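PDB 3LHH: CBS domain protein from Shewanella oneidensis, which binds adenosine monophosphate through its paired CBS domains, the part of a longer membrane protein held by this chain; the whole protein may also bind flavin adenine dinucleotide. Local coordinates for residues 53-58 with 76-81; 87-92 with 111-116. All coordinates share one frame; numbering follows the deposited sequence. Where two conformers were deposited one is given.

Contact 1 (53-58 with 76-81); sequences DIVFLD and SRFPVC. With AMP (adenosine monophosphate), chain B.
Phe56 and Cys81 meet through matching first torsions: each sets its CG or SG between the backbone N and the carbonyl carbon (chi1 66° and 69°), which swings the sulfur against the ring. Cys81 SG lies 3.5 Å from Phe56 CD2 in an oblique sulfur-aromatic contact. At Val55 the branch CG1 stands opposite the backbone N (chi1 176°) and runs beside the Phe78 ring, reaching its edge in the ring plane with CG1 3.6 Å from Phe78 CE1. The Val55 carbonyl oxygen also approaches that edge, near the ring plane. Leu57 CG rests obliquely on Phe78 CB, while Ile54 CG2 touches Pro79 CG. Two backbone bonds lock the parallel register: Leu57 N to Pro79 O is 2.9 Å, and Cys81 N to Leu57 O is likewise 2.9 Å, both nearly straight.

Before the strands pair, their backbones diverge enough to take the adenine of AMP. Val55 N donates to AMP N1 at 3.0 Å. The exocyclic AMP N6 spends its two hydrogens on carbonyls from both segments, Val55 O at 3.1 Å and Arg77 O at 3.0 Å, so the base is read by main chain and its amino group is held between the loop carbonyl of Val55 and the strand carbonyl of Arg77. Ser76 N takes the phosphate, 2.8 Å from AMP O2P. His75, Thr154 and Asp157 supply further hydrogen bonds to the nucleotide. The site thus draws on both CBS repeats, as in the nucleotide clefts of paired CBS domains.

The segments carry strands 57-58 and 77-81 of a beta-alpha-beta unit, whose helix 63-71 packs on Leu57 and Phe78. Strand 88-93 pairs with the other edge of strand 77-81, and strand 149-154 meets Ile54 and Pro79.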
ATOM      1  N   ASP A  53      -2.845  11.182   0.238  1.00 48.84           N
ATOM      2  CA  ASP A  53      -1.917  10.951   1.344  1.00 45.41           C
ATOM      3  C   ASP A  53      -1.037   9.720   1.126  1.00 42.95           C
ATOM      4  O   ASP A  53      -0.177   9.435   1.954  1.00 37.12           O
ATOM      5  CB  ASP A  53      -2.669  10.795   2.678  1.00 49.99           C
ATOM      6  CG  ASP A  53      -3.353  12.087   3.139  1.00 59.10           C
ATOM      7  OD1 ASP A  53      -3.274  13.111   2.428  1.00 64.13           O
ATOM      8  OD2 ASP A  53      -3.970  12.074   4.229  1.00 65.20           O
ATOM      9  N   ILE A  54      -1.258   8.979   0.037  1.00 38.08           N
ATOM     10  CA  ILE A  54      -0.472   7.773  -0.219  1.00 33.11           C
ATOM     11  C   ILE A  54       0.958   8.073  -0.639  1.00 38.25           C
ATOM     12  O   ILE A  54       1.185   8.810  -1.590  1.00 35.27           O
ATOM     13  CB  ILE A  54      -1.090   6.877  -1.313  1.00 38.10           C
ATOM     14  CG1 ILE A  54      -2.436   6.303  -0.856  1.00 36.22           C
ATOM     15  CG2 ILE A  54      -0.132   5.751  -1.657  1.00 30.07           C
ATOM     16  CD1 ILE A  54      -3.069   5.356  -1.865  1.00 36.21           C
ATOM     17  N   VAL A  55       1.925   7.475   0.054  1.00 32.93           N
ATOM     18  CA  VAL A  55       3.330   7.628  -0.313  1.00 28.04           C
ATOM     19  C   VAL A  55       3.727   6.410  -1.116  1.00 35.25           C
ATOM     20  O   VAL A  55       3.596   5.292  -0.627  1.00 40.83           O
ATOM     21  CB  VAL A  55       4.227   7.717   0.946  1.00 27.80           C
ATOM     22  CG1 VAL A  55       5.686   7.768   0.557  1.00 29.74           C
ATOM     23  CG2 VAL A  55       3.839   8.925   1.795  1.00 24.69           C
ATOM     24  N   PHE A  56       4.211   6.608  -2.340  1.00 31.41           N
ATOM     25  CA  PHE A  56       4.358   5.491  -3.277  1.00 31.76           C
ATOM     26  C   PHE A  56       5.669   5.515  -4.054  1.00 32.22           C
ATOM     27  O   PHE A  56       6.326   6.547  -4.145  1.00 36.15           O
ATOM     28  CB  PHE A  56       3.178   5.455  -4.259  1.00 37.99           C
ATOM     29  CG  PHE A  56       3.117   6.645  -5.190  1.00 39.80           C
ATOM     30  CD1 PHE A  56       2.373   7.765  -4.856  1.00 40.52           C
ATOM     31  CD2 PHE A  56       3.787   6.630  -6.407  1.00 44.07           C
ATOM     32  CE1 PHE A  56       2.307   8.859  -5.710  1.00 40.67           C
ATOM     33  CE2 PHE A  56       3.735   7.722  -7.268  1.00 44.54           C
ATOM     34  CZ  PHE A  56       2.993   8.837  -6.918  1.00 46.07           C
ATOM     35  N   LEU A  57       6.053   4.365  -4.596  1.00 31.38           N
ATOM     36  CA  LEU A  57       7.231   4.279  -5.452  1.00 34.74           C
ATOM     37  C   LEU A  57       6.841   4.152  -6.935  1.00 34.21           C
ATOM     38  O   LEU A  57       5.801   3.586  -7.263  1.00 34.05           O
ATOM     39  CB  LEU A  57       8.104   3.108  -5.020  1.00 35.12           C
ATOM     40  CG  LEU A  57       8.476   3.065  -3.531  1.00 29.73           C
ATOM     41  CD1 LEU A  57       9.493   1.969  -3.281  1.00 24.79           C
ATOM     42  CD2 LEU A  57       9.008   4.389  -3.056  1.00 32.16           C
ATOM     43  N   ASP A  58       7.667   4.696  -7.824  1.00 37.19           N
ATOM     44  CA  ASP A  58       7.356   4.719  -9.259  1.00 38.27           C
ATOM     45  C   ASP A  58       8.422   3.932 -10.008  1.00 36.52           C
ATOM     46  O   ASP A  58       9.605   4.276 -10.011  1.00 35.61           O
ATOM     47  CB  ASP A  58       7.263   6.165  -9.772  1.00 43.28           C
ATOM     48  CG  ASP A  58       6.714   6.278 -11.213  1.00 44.98           C
ATOM     49  OD1 ASP A  58       6.868   5.339 -12.028  1.00 39.64           O
ATOM     50  OD2 ASP A  58       6.137   7.344 -11.531  1.00 42.86           O
ATOM     51  N   SER A  76       6.567   1.145   6.598  1.00 28.51           N
ATOM     52  CA  SER A  76       7.180  -0.156   6.347  1.00 36.49           C
ATOM     53  C   SER A  76       6.932  -0.682   4.944  1.00 27.91           C
ATOM     54  O   SER A  76       7.725  -1.466   4.420  1.00 35.36           O
ATOM     55  CB  SER A  76       6.657  -1.210   7.357  1.00 38.39           C
ATOM     56  OG  SER A  76       6.926  -0.804   8.678  1.00 47.59           O
ATOM     57  N   ARG A  77       5.806  -0.303   4.354  1.00 27.05           N
ATOM     58  CA  ARG A  77       5.448  -0.809   3.033  0.50 29.58           C
ATOM     59  C   ARG A  77       4.992   0.316   2.102  1.00 30.82           C
ATOM     60  O   ARG A  77       4.352   1.265   2.530  1.00 29.12           O
ATOM     61  CB  ARG A  77       4.360  -1.895   3.134  0.50 29.40           C
ATOM     62  CG  ARG A  77       4.614  -2.945   4.221  0.50 31.39           C
ATOM     63  CD  ARG A  77       3.753  -4.201   4.046  0.50 35.16           C
ATOM     64  NE  ARG A  77       4.372  -5.145   3.118  0.50 37.68           N
ATOM     65  CZ  ARG A  77       5.441  -5.882   3.407  0.50 39.29           C
ATOM     66  NH1 ARG A  77       6.018  -5.794   4.603  0.50 44.11           N
ATOM     67  NH2 ARG A  77       5.942  -6.703   2.496  0.50 35.99           N
ATOM     68  N   PHE A  78       5.332   0.195   0.824  1.00 25.04           N
ATOM     69  CA  PHE A  78       4.983   1.224  -0.157  1.00 30.18           C
ATOM     70  C   PHE A  78       4.300   0.618  -1.364  1.00 32.64           C
ATOM     71  O   PHE A  78       4.839  -0.301  -1.970  1.00 27.35           O
ATOM     72  CB  PHE A  78       6.243   1.948  -0.619  1.00 33.26           C
ATOM     73  CG  PHE A  78       6.921   2.720   0.478  1.00 31.54           C
ATOM     74  CD1 PHE A  78       6.628   4.053   0.675  1.00 27.19           C
ATOM     75  CD2 PHE A  78       7.832   2.105   1.326  1.00 33.00           C
ATOM     76  CE1 PHE A  78       7.264   4.790   1.697  1.00 34.12           C
ATOM     77  CE2 PHE A  78       8.458   2.826   2.352  1.00 34.90           C
ATOM     78  CZ  PHE A  78       8.167   4.166   2.532  1.00 36.49           C
ATOM     79  N   PRO A  79       3.116   1.146  -1.721  1.00 29.97           N
ATOM     80  CA  PRO A  79       2.502   0.837  -3.009  1.00 30.14           C
ATOM     81  C   PRO A  79       3.462   1.246  -4.111  1.00 35.91           C
ATOM     82  O   PRO A  79       4.167   2.249  -3.976  1.00 31.55           O
ATOM     83  CB  PRO A  79       1.264   1.741  -3.036  1.00 35.56           C
ATOM     84  CG  PRO A  79       1.050   2.158  -1.555  1.00 27.23           C
ATOM     85  CD  PRO A  79       2.413   2.222  -1.002  1.00 28.42           C
ATOM     86  N   VAL A  80       3.489   0.470  -5.185  1.00 37.15           N
ATOM     87  CA  VAL A  80       4.370   0.716  -6.315  1.00 35.55           C
ATOM     88  C   VAL A  80       3.544   0.804  -7.574  1.00 38.35           C
ATOM     89  O   VAL A  80       2.750  -0.092  -7.882  1.00 33.25           O
ATOM     90  CB  VAL A  80       5.350  -0.444  -6.539  1.00 35.71           C
ATOM     91  CG1 VAL A  80       6.207  -0.167  -7.764  1.00 32.74           C
ATOM     92  CG2 VAL A  80       6.205  -0.657  -5.312  1.00 40.74           C
ATOM     93  N   CYS A  81       3.755   1.863  -8.332  1.00 35.09           N
ATOM     94  CA  CYS A  81       2.970   2.048  -9.520  1.00 39.13           C
ATOM     95  C   CYS A  81       3.868   2.397 -10.701  1.00 41.56           C
ATOM     96  O   CYS A  81       5.103   2.347 -10.602  1.00 38.31           O
ATOM     97  CB  CYS A  81       1.947   3.150  -9.273  1.00 34.70           C
ATOM     98  SG  CYS A  81       2.729   4.751  -9.126  1.00 51.97           S
TER
HETATM   99  P   AMP B 171       3.701   2.247   9.267  1.00 47.41           P
HETATM  100  O1P AMP B 171       4.121   3.689   9.073  1.00 44.13           O
HETATM  101  O2P AMP B 171       4.208   1.334   8.184  1.00 37.97           O
HETATM  102  O3P AMP B 171       3.854   1.707  10.669  1.00 55.51           O
HETATM  103  O5' AMP B 171       2.110   2.383   9.126  1.00 37.23           O
HETATM  104  C5' AMP B 171       1.374   3.133  10.098  1.00 41.40           C
HETATM  105  C4' AMP B 171       0.193   3.849   9.440  1.00 38.17           C
HETATM  106  O4' AMP B 171       0.632   4.800   8.457  1.00 42.59           O
HETATM  107  C3' AMP B 171      -0.716   2.901   8.666  1.00 45.41           C
HETATM  108  O3' AMP B 171      -1.676   2.231   9.505  1.00 43.61           O
HETATM  109  C2' AMP B 171      -1.361   3.837   7.666  1.00 37.11           C
HETATM  110  O2' AMP B 171      -2.304   4.620   8.399  1.00 41.18           O
HETATM  111  C1' AMP B 171      -0.226   4.775   7.301  1.00 36.75           C
HETATM  112  N9  AMP B 171       0.594   4.295   6.149  1.00 32.50           N
HETATM  113  C8  AMP B 171       1.340   3.172   6.115  1.00 39.06           C
HETATM  114  N7  AMP B 171       1.993   3.031   4.939  1.00 32.57           N
HETATM  115  C5  AMP B 171       1.654   4.091   4.182  1.00 28.07           C
HETATM  116  C6  AMP B 171       2.006   4.570   2.829  1.00 28.63           C
HETATM  117  N6  AMP B 171       2.848   3.869   2.022  1.00 27.84           N
HETATM  118  N1  AMP B 171       1.464   5.736   2.430  1.00 30.24           N
HETATM  119  C2  AMP B 171       0.631   6.447   3.226  1.00 32.12           C
HETATM  120  N3  AMP B 171       0.270   6.065   4.467  1.00 30.50           N
HETATM  121  C4  AMP B 171       0.743   4.914   4.985  1.00 29.70           C

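Contact 2 (87-92 with 111-116)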
ATOM      1  N   ASP A  87      -2.046   3.397 -11.911  1.00 44.07           N
ATOM      2  CA  ASP A  87      -1.463   2.231 -12.557  1.00 47.39           C
ATOM      3  C   ASP A  87      -0.627   1.505 -11.506  1.00 42.08           C
ATOM      4  O   ASP A  87       0.592   1.418 -11.615  1.00 38.25           O
ATOM      5  CB  ASP A  87      -0.629   2.636 -13.780  1.00 52.67           C
ATOM      6  CG  ASP A  87      -0.177   1.442 -14.618  1.00 61.87           C
ATOM      7  OD1 ASP A  87      -0.640   0.304 -14.371  1.00 63.01           O
ATOM      8  OD2 ASP A  87       0.650   1.647 -15.532  1.00 63.95           O
HETATM    9  N   MSE A  88      -1.307   0.993 -10.483  1.00 41.19           N
HETATM   10  CA  MSE A  88      -0.658   0.313  -9.368  1.00 44.09           C
HETATM   11  C   MSE A  88      -0.176  -1.064  -9.786  1.00 44.37           C
HETATM   12  O   MSE A  88      -0.928  -1.845 -10.356  1.00 46.03           O
HETATM   13  CB  MSE A  88      -1.631   0.151  -8.205  1.00 44.60           C
HETATM   14  CG  MSE A  88      -0.945  -0.064  -6.884  1.00 42.54           C
HETATM   15 SE   MSE A  88      -0.166   1.623  -6.414  0.55 57.00          SE
HETATM   16  CE  MSE A  88      -1.792   2.501  -5.855  1.00 58.50           C
ATOM     17  N   VAL A  89       1.073  -1.375  -9.488  1.00 37.50           N
ATOM     18  CA  VAL A  89       1.598  -2.681  -9.858  1.00 45.38           C
ATOM     19  C   VAL A  89       1.695  -3.630  -8.655  1.00 43.97           C
ATOM     20  O   VAL A  89       1.691  -4.846  -8.828  1.00 41.02           O
ATOM     21  CB  VAL A  89       2.954  -2.553 -10.573  1.00 51.44           C
ATOM     22  CG1 VAL A  89       3.613  -3.902 -10.706  1.00 57.07           C
ATOM     23  CG2 VAL A  89       2.754  -1.942 -11.952  1.00 50.52           C
ATOM     24  N   GLY A  90       1.769  -3.067  -7.445  1.00 38.26           N
ATOM     25  CA  GLY A  90       1.893  -3.850  -6.224  1.00 30.72           C
ATOM     26  C   GLY A  90       2.496  -3.060  -5.065  1.00 35.01           C
ATOM     27  O   GLY A  90       2.291  -1.863  -4.930  1.00 32.13           O
ATOM     28  N   ILE A  91       3.272  -3.742  -4.239  1.00 30.43           N
ATOM     29  CA  ILE A  91       3.692  -3.195  -2.960  1.00 40.47           C
ATOM     30  C   ILE A  91       5.107  -3.663  -2.663  1.00 39.63           C
ATOM     31  O   ILE A  91       5.513  -4.739  -3.094  1.00 45.15           O
ATOM     32  CB  ILE A  91       2.754  -3.684  -1.839  1.00 51.82           C
ATOM     33  CG1 ILE A  91       1.391  -3.010  -1.940  1.00 55.91           C
ATOM     34  CG2 ILE A  91       3.341  -3.425  -0.471  1.00 51.48           C
ATOM     35  CD1 ILE A  91       0.332  -3.746  -1.136  1.00 64.97           C
ATOM     36  N   ILE A  92       5.857  -2.851  -1.929  1.00 31.96           N
ATOM     37  CA  ILE A  92       7.240  -3.177  -1.625  1.00 31.37           C
ATOM     38  C   ILE A  92       7.456  -3.003  -0.136  1.00 35.76           C
ATOM     39  O   ILE A  92       6.923  -2.068   0.476  1.00 39.03           O
ATOM     40  CB  ILE A  92       8.204  -2.262  -2.423  1.00 42.49           C
ATOM     41  CG1 ILE A  92       9.101  -3.105  -3.323  1.00 57.08           C
ATOM     42  CG2 ILE A  92       9.053  -1.403  -1.518  1.00 42.72           C
ATOM     43  CD1 ILE A  92       9.029  -2.698  -4.777  1.00 59.21           C
ATOM     44  N   ASP A 111      11.640  -6.367  -9.141  1.00 49.40           N
ATOM     45  CA  ASP A 111      11.870  -7.712  -8.628  1.00 53.90           C
ATOM     46  C   ASP A 111      11.386  -7.890  -7.185  1.00 57.22           C
ATOM     47  O   ASP A 111      11.186  -9.009  -6.719  1.00 54.07           O
ATOM     48  CB  ASP A 111      13.359  -8.057  -8.730  1.00 54.18           C
ATOM     49  CG  ASP A 111      13.819  -8.258 -10.173  1.00 68.15           C
ATOM     50  OD1 ASP A 111      12.958  -8.366 -11.082  1.00 70.34           O
ATOM     51  OD2 ASP A 111      15.049  -8.314 -10.397  1.00 69.73           O
ATOM     52  N   LEU A 112      11.198  -6.785  -6.474  1.00 49.69           N
ATOM     53  CA  LEU A 112      10.773  -6.861  -5.087  1.00 50.61           C
ATOM     54  C   LEU A 112       9.272  -6.621  -4.940  1.00 55.99           C
ATOM     55  O   LEU A 112       8.734  -6.691  -3.839  1.00 56.70           O
ATOM     56  CB  LEU A 112      11.564  -5.884  -4.209  1.00 57.75           C
ATOM     57  CG  LEU A 112      13.057  -6.180  -4.019  1.00 59.21           C
ATOM     58  CD1 LEU A 112      13.803  -5.940  -5.322  1.00 63.75           C
ATOM     59  CD2 LEU A 112      13.651  -5.337  -2.904  1.00 55.07           C
ATOM     60  N   VAL A 113       8.589  -6.345  -6.045  1.00 53.20           N
ATOM     61  CA  VAL A 113       7.175  -6.025  -5.956  1.00 50.37           C
ATOM     62  C   VAL A 113       6.381  -7.257  -5.542  1.00 51.76           C
ATOM     63  O   VAL A 113       6.574  -8.333  -6.092  1.00 52.15           O
ATOM     64  CB  VAL A 113       6.636  -5.509  -7.297  1.00 54.83           C
ATOM     65  CG1 VAL A 113       5.133  -5.233  -7.205  1.00 46.75           C
ATOM     66  CG2 VAL A 113       7.391  -4.267  -7.723  1.00 54.57           C
ATOM     67  N   LYS A 114       5.493  -7.099  -4.568  1.00 50.93           N
ATOM     68  CA  LYS A 114       4.611  -8.188  -4.156  1.00 50.98           C
ATOM     69  C   LYS A 114       3.189  -7.818  -4.536  1.00 48.94           C
ATOM     70  O   LYS A 114       2.881  -6.631  -4.728  1.00 45.54           O
ATOM     71  CB  LYS A 114       4.700  -8.419  -2.648  1.00 62.00           C
ATOM     72  CG  LYS A 114       6.124  -8.475  -2.102  1.00 74.91           C
ATOM     73  CD  LYS A 114       6.891  -9.660  -2.668  1.00 82.08           C
ATOM     74  CE  LYS A 114       8.346  -9.650  -2.227  1.00 85.46           C
ATOM     75  NZ  LYS A 114       9.093 -10.815  -2.787  1.00 87.36           N
ATOM     76  N   ASN A 115       2.326  -8.822  -4.640  1.00 45.14           N
ATOM     77  CA  ASN A 115       0.962  -8.610  -5.114  1.00 53.79           C
ATOM     78  C   ASN A 115       0.117  -7.735  -4.204  1.00 48.71           C
ATOM     79  O   ASN A 115       0.280  -7.739  -2.999  1.00 54.87           O
ATOM     80  CB  ASN A 115       0.236  -9.943  -5.331  1.00 68.94           C
ATOM     81  CG  ASN A 115      -1.208  -9.746  -5.759  1.00 78.11           C
ATOM     82  OD1 ASN A 115      -1.482  -9.040  -6.731  1.00 80.79           O
ATOM     83  ND2 ASN A 115      -2.141 -10.352  -5.024  1.00 82.24           N
ATOM     84  N   CYS A 116      -0.812  -7.006  -4.803  1.00 59.97           N
ATOM     85  CA  CYS A 116      -1.680  -6.106  -4.071  1.00 58.52           C
ATOM     86  C   CYS A 116      -3.124  -6.460  -4.367  1.00 59.54           C
ATOM     87  O   CYS A 116      -3.469  -6.762  -5.514  1.00 63.58           O
ATOM     88  CB  CYS A 116      -1.418  -4.671  -4.525  1.00 62.65           C
ATOM     89  SG  CYS A 116      -1.806  -4.370  -6.277  1.00 85.19           S
TER
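Gly90 takes a backbone shape (phi 157°, psi -145°) that would jam a CB against the preceding carbonyl, and Lys114 and Val113 press in where that CB would stand. Gly90 CA lies 3.3 Å from Lys114 O, and Val113 CG1 and Cys116 SG each come to 3.7 Å from Gly90 CA.

Just past this point Ile91 pairs with Lys114 as a single antiparallel bridge of the hydrogen-bonded kind. Lys114 N donates almost straight to Ile91 O at 2.8 Å; the return bond, Ile91 N to Lys114 O at 3.0 Å, is more bent. Both donors lie in the plane of the carbonyl they approach. The glycine belongs to a classic beta bulge, in which Val89 and Gly90 together face the single residue Val80 on the adjacent strand 77-81. Segment 111-116, in the loop between helix 94-102 and strand 117-120, lies against the edge of strand 88-93 that is turned away from strand 77-81.

Ile91 CD1 reaches Cys116 CB at 3.9 Å, and the same two side chains also meet Phe141 of strand 139-143. Ile92 sits away from a staggered torsion (chi1 -120°), which carries its branch to the loop: the side chains of Ile92 and Leu112 cross obliquely, Ile92 CG1 3.8 Å from Leu112 CB, and Ile92 CD1 meets Val113 CG2 at 3.7 Å, those two side chains roughly at right angles. An alanine at Ile92 would lack both carbons and is likely to open a gap between the strand and Leu112, with Val113 CG2 losing its mate. Val89 CG1 touches the other Val113 branch, CG1, and Lys114, its chain bent at chi2, packs on Gln96 of helix 94-102.

How the contacts relate
From the N terminus, the chain passes 53-58, goes through helix 63-71 and returns as 76-81, where contact 1 closes the first loop. It then turns back into 87-92, leaves through helix 94-102, and comes round as 111-116, where contact 2 closes the second. The loops are in series, neither nested nor crossed. They share a sheet: strand 77-81 and the next strand, 88-93, are neighbours, with Val80 N probably bonded to Gly90 O (2.6 Å) and Val80 O to Val89 N (2.7 Å). Contact 1 stays within the first CBS repeat, whereas contact 2 joins it to the segment leading into strand 117-120 of the second.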